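Putative adhesin (Bacteroides thetaiotaomicron, PDB 4QDG) belongs to the FimB/Mfa2 family of fimbrillin-related outer-membrane lipoproteins and probably takes part in pilus assembly or cell adhesion. Local coordinates at residues N249-L252 with I253-L256. Numbering follows the deposited sequence.
Sequences NIPL and INYL
With chi1 of Ile250 at 59°, CG1 sits between the backbone N and the carbonyl carbon and carries CD1 over one face of the Tyr255 ring, while CG2, beside the backbone N, reaches the phenol end. CD1 makes a CH-pi contact 4.0 Å from the ring centroid, off-centre toward CG, and CG2 lies 3.7 Å from Tyr255 CZ. A beta-branched residue suits this place because its two arms span the length of the ring. Pro251 approaches the same ring obliquely, its CD 3.7 Å from Tyr255 CE1, and its carbonyl O lies at the ring edge. Here the edge strand 246-251 of a four-stranded antiparallel sheet runs directly into helix 252-263, with Pro251 as the N-cap residue; proline fits there, since a cap residue need give no backbone N-H to the helix. Its O accepts the first-turn bond from Tyr255 N at 3.3 Å, and Leu252 O takes the next from Leu256 N at 3.1 Å. Exposed Asn254, polar as befits the outer side, brings the ND2 end of its amide up to the CB-CG edge of the proline ring, the two side chains crossing at about a right angle, ND2 3.9 Å from Pro251 CG. On the buried side, Leu252 CD1 loosely meets Leu256 CG at 4.2 Å; leucine's branched apolar side chain suits this face, where Leu256 meets Trp279 and Ile298. Met281 of strand 278-285 packs against Ile250, Leu252 and Tyr255.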
# COMPACT_ATOMS: atom_id res chain seq x y z
N ASN A 249 -13.85 -14.24 -10.12
CA ASN A 249 -12.95 -14.91 -9.21
C ASN A 249 -11.63 -15.05 -9.93
O ASN A 249 -11.40 -16.02 -10.65
CB ASN A 249 -13.48 -16.26 -8.71
CG ASN A 249 -12.57 -16.90 -7.68
OD1 ASN A 249 -12.16 -16.28 -6.70
ND2 ASN A 249 -12.29 -18.17 -7.85
N ILE A 250 -10.78 -14.04 -9.75
CA ILE A 250 -9.55 -13.96 -10.52
C ILE A 250 -8.30 -13.84 -9.67
O ILE A 250 -8.37 -13.28 -8.57
CB ILE A 250 -9.65 -12.71 -11.47
CG1 ILE A 250 -9.86 -11.38 -10.66
CG2 ILE A 250 -10.73 -12.88 -12.55
CD1 ILE A 250 -9.22 -10.20 -11.19
N PRO A 251 -7.13 -14.24 -10.22
CA PRO A 251 -5.88 -13.95 -9.52
C PRO A 251 -5.56 -12.46 -9.79
O PRO A 251 -5.12 -12.08 -10.88
CB PRO A 251 -4.87 -14.94 -10.13
CG PRO A 251 -5.50 -15.42 -11.41
CD PRO A 251 -6.89 -14.90 -11.53
N LEU A 252 -5.88 -11.63 -8.80
CA LEU A 252 -5.76 -10.18 -8.80
C LEU A 252 -4.40 -9.65 -9.33
O LEU A 252 -4.41 -8.72 -10.14
CB LEU A 252 -6.02 -9.63 -7.38
CG LEU A 252 -5.82 -8.12 -7.12
CD1 LEU A 252 -6.77 -7.25 -7.98
CD2 LEU A 252 -6.06 -7.81 -5.68
N ILE A 253 -3.27 -10.22 -8.88
CA ILE A 253 -1.93 -9.74 -9.23
C ILE A 253 -1.63 -9.98 -10.73
O ILE A 253 -1.16 -9.05 -11.42
CB ILE A 253 -0.86 -10.33 -8.29
CG1 ILE A 253 -1.08 -9.73 -6.89
CG2 ILE A 253 0.54 -10.03 -8.81
CD1 ILE A 253 -0.00 -9.68 -6.02
N ASN A 254 -2.00 -11.15 -11.25
CA ASN A 254 -1.87 -11.50 -12.66
C ASN A 254 -2.62 -10.55 -13.57
O ASN A 254 -2.11 -10.18 -14.62
CB ASN A 254 -2.39 -12.92 -12.90
CG ASN A 254 -1.54 -14.01 -12.28
OD1 ASN A 254 -0.68 -13.78 -11.42
ND2 ASN A 254 -1.83 -15.23 -12.66
N TYR A 255 -3.83 -10.14 -13.16
CA TYR A 255 -4.69 -9.24 -13.91
C TYR A 255 -4.08 -7.85 -13.91
O TYR A 255 -3.98 -7.29 -14.98
CB TYR A 255 -6.14 -9.26 -13.36
CG TYR A 255 -6.99 -10.32 -14.02
CD1 TYR A 255 -6.72 -11.68 -13.82
CD2 TYR A 255 -7.98 -9.98 -14.93
CE1 TYR A 255 -7.45 -12.67 -14.49
CE2 TYR A 255 -8.69 -10.96 -15.63
CZ TYR A 255 -8.44 -12.30 -15.38
OH TYR A 255 -9.17 -13.27 -16.03
N LEU A 256 -3.52 -7.38 -12.79
CA LEU A 256 -2.90 -6.04 -12.75
C LEU A 256 -1.63 -6.00 -13.59
O LEU A 256 -1.33 -4.97 -14.19
CB LEU A 256 -2.58 -5.56 -11.31
CG LEU A 256 -3.73 -5.51 -10.31
CD1 LEU A 256 -3.20 -5.16 -8.94
CD2 LEU A 256 -4.80 -4.53 -10.74